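Local coordinates for adenosine monophosphate-protein transferase (PDB 1RLH) that is of unknown function but, as a member of the adenosine-specific kinase family, may act on adenosine or an adenine nucleotide, at residues A[28-33]-A[108-113]. Residues are numbered along the deposited sequence; the frame is centred on the assembly and turned at random.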
loop_
_atom_site.group_PDB
_atom_site.type_symbol
_atom_site.label_atom_id
_atom_site.label_comp_id
_atom_site.label_asym_id
_atom_site.label_seq_id
_atom_site.Cartn_x
_atom_site.Cartn_y
_atom_site.Cartn_z
ATOM N N ASN A 28 -9.853 0.328 5.840
ATOM C CA ASN A 28 -8.711 1.143 6.217
ATOM C C ASN A 28 -7.571 0.621 5.367
ATOM O O ASN A 28 -7.423 -0.588 5.200
ATOM C CB ASN A 28 -8.375 0.965 7.698
ATOM C CG ASN A 28 -9.495 1.428 8.602
ATOM O OD1 ASN A 28 -10.391 0.658 8.953
ATOM N ND2 ASN A 28 -9.460 2.697 8.966
ATOM N N ILE A 29 -6.765 1.527 4.834
ATOM C CA ILE A 29 -5.664 1.124 3.983
ATOM C C ILE A 29 -4.304 1.506 4.541
ATOM O O ILE A 29 -4.155 2.528 5.215
ATOM C CB ILE A 29 -5.818 1.747 2.569
ATOM C CG1 ILE A 29 -4.853 1.079 1.585
ATOM C CG2 ILE A 29 -5.558 3.258 2.622
ATOM C CD1 ILE A 29 -5.111 1.498 0.134
ATOM N N ILE A 30 -3.326 0.648 4.280
ATOM C CA ILE A 30 -1.949 0.890 4.679
ATOM C C ILE A 30 -1.116 0.662 3.422
ATOM O O ILE A 30 -1.218 -0.385 2.783
ATOM C CB ILE A 30 -1.452 -0.098 5.753
ATOM C CG1 ILE A 30 -2.298 0.020 7.024
ATOM C CG2 ILE A 30 0.017 0.197 6.070
ATOM C CD1 ILE A 30 -2.059 -1.106 8.013
ATOM N N VAL A 31 -0.316 1.655 3.055
ATOM C CA VAL A 31 0.547 1.537 1.886
ATOM C C VAL A 31 1.960 1.761 2.398
ATOM O O VAL A 31 2.220 2.724 3.112
ATOM C CB VAL A 31 0.221 2.593 0.808
ATOM C CG1 VAL A 31 1.113 2.372 -0.408
ATOM C CG2 VAL A 31 -1.257 2.491 0.401
ATOM N N GLY A 32 2.872 0.866 2.051
ATOM C CA GLY A 32 4.231 1.030 2.533
ATOM C C GLY A 32 5.304 0.451 1.642
ATOM O O GLY A 32 5.031 -0.041 0.546
ATOM N N TYR A 33 6.534 0.527 2.139
ATOM C CA TYR A 33 7.722 0.036 1.447
ATOM C C TYR A 33 8.346 -1.049 2.325
ATOM O O TYR A 33 8.672 -0.787 3.480
ATOM C CB TYR A 33 8.714 1.193 1.273
ATOM C CG TYR A 33 10.076 0.783 0.761
ATOM C CD1 TYR A 33 10.253 0.364 -0.558
ATOM C CD2 TYR A 33 11.185 0.788 1.606
ATOM C CE1 TYR A 33 11.501 -0.042 -1.023
ATOM C CE2 TYR A 33 12.435 0.385 1.154
ATOM C CZ TYR A 33 12.586 -0.029 -0.158
ATOM O OH TYR A 33 13.822 -0.429 -0.604
ATOM N N LEU A 108 -4.097 0.090 14.363
ATOM C CA LEU A 108 -2.876 0.764 14.795
ATOM C C LEU A 108 -1.738 -0.233 14.993
ATOM O O LEU A 108 -0.605 0.029 14.597
ATOM C CB LEU A 108 -3.115 1.522 16.102
ATOM C CG LEU A 108 -4.166 2.632 16.097
ATOM C CD1 LEU A 108 -4.278 3.223 17.497
ATOM C CD2 LEU A 108 -3.784 3.710 15.093
ATOM N N ASN A 109 -2.038 -1.371 15.613
ATOM C CA ASN A 109 -1.011 -2.384 15.844
ATOM C C ASN A 109 -0.521 -2.990 14.535
ATOM O O ASN A 109 0.654 -3.322 14.401
ATOM C CB ASN A 109 -1.530 -3.490 16.768
ATOM C CG ASN A 109 -1.589 -3.053 18.218
ATOM O OD1 ASN A 109 -0.813 -2.198 18.650
ATOM N ND2 ASN A 109 -2.494 -3.650 18.983
ATOM N N ALA A 110 -1.424 -3.136 13.572
ATOM C CA ALA A 110 -1.049 -3.681 12.273
ATOM C C ALA A 110 -0.004 -2.751 11.657
ATOM O O ALA A 110 0.991 -3.203 11.083
ATOM C CB ALA A 110 -2.271 -3.771 11.370
ATOM N N VAL A 111 -0.233 -1.446 11.787
ATOM C CA VAL A 111 0.693 -0.459 11.240
ATOM C C VAL A 111 2.033 -0.531 11.962
ATOM O O VAL A 111 3.087 -0.549 11.324
ATOM C CB VAL A 111 0.139 0.976 11.366
ATOM C CG1 VAL A 111 1.165 1.978 10.845
ATOM C CG2 VAL A 111 -1.155 1.100 10.586
ATOM N N LYS A 112 1.990 -0.575 13.293
ATOM C CA LYS A 112 3.214 -0.654 14.087
ATOM C C LYS A 112 4.029 -1.874 13.682
ATOM O O LYS A 112 5.254 -1.813 13.588
ATOM C CB LYS A 112 2.892 -0.749 15.583
ATOM C CG LYS A 112 2.243 0.483 16.186
ATOM C CD LYS A 112 1.991 0.265 17.676
ATOM C CE LYS A 112 1.371 1.485 18.335
ATOM N NZ LYS A 112 2.285 2.658 18.284
ATOM N N MET A 113 3.347 -2.991 13.454
ATOM C CA MET A 113 4.028 -4.216 13.064
ATOM C C MET A 113 4.667 -4.073 11.687
ATOM O O MET A 113 5.765 -4.574 11.456
ATOM C CB MET A 113 3.055 -5.394 13.078
ATOM C CG MET A 113 2.548 -5.746 14.473
ATOM S SD MET A 113 3.885 -6.172 15.616
ATOM C CE MET A 113 4.110 -4.616 16.486
#
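Ile30 reaches from the face of a five-stranded antiparallel sheet to helix 104-115, meeting Val111 and Ala110 in a small, buried, wholly apolar helix-on-sheet contact under a beta-alpha-beta crossover. The sheet runs 69-73, 55-61, 94-100, 28-34, 118-124, and its strand 28-34 is flanked by 94-100 and 118-124. Those two neighbours are parallel to each other, and helix 104-115 joins them: the chain leaves 94-100, forms the helix on one face, and returns as 118-124 on the far side of 28-34. Strand 28-34, antiparallel to both, is thus spanned by the crossover. The CA atoms of Ile30 and Val111, the closest across the two segments, are 7.2 Å apart, and about 105 Å² is buried in all.

One residue carries the strand's share. Ile30 directs its CB at the helix, whereas Ile29 and Val31 face the other side of the sheet, where both touch Leu128 of strand 128-134. The helix answers with adjacent residues: Ala110 turns its methyl toward the strand, and Val111 lies to the flank and contributes one branch. No hydrogen bond links the segments; the backbone of Ile30 pairs instead with Ile97, tying strand 28-34 to 94-100. The Ile30 side chain also touches Phe95 and Ile97, and Val111 rests on Ile120, so both neighbouring strands share the apolar layer under the helix.

The ethyl arm of Ile30 does the touching. With CD1 anti to CA about the CB-CG1 bond (chi2 168°), the arm stretches away from the backbone to the helix. There CD1 approaches Ala110 CB at 4.3 Å. Val111, with CG1 opposite its backbone N (chi1 177°), offers the other methyl, and Val111 CG2 packs 3.9 Å from Ile30 CG1 and 3.5 Å from Ile30 CD1.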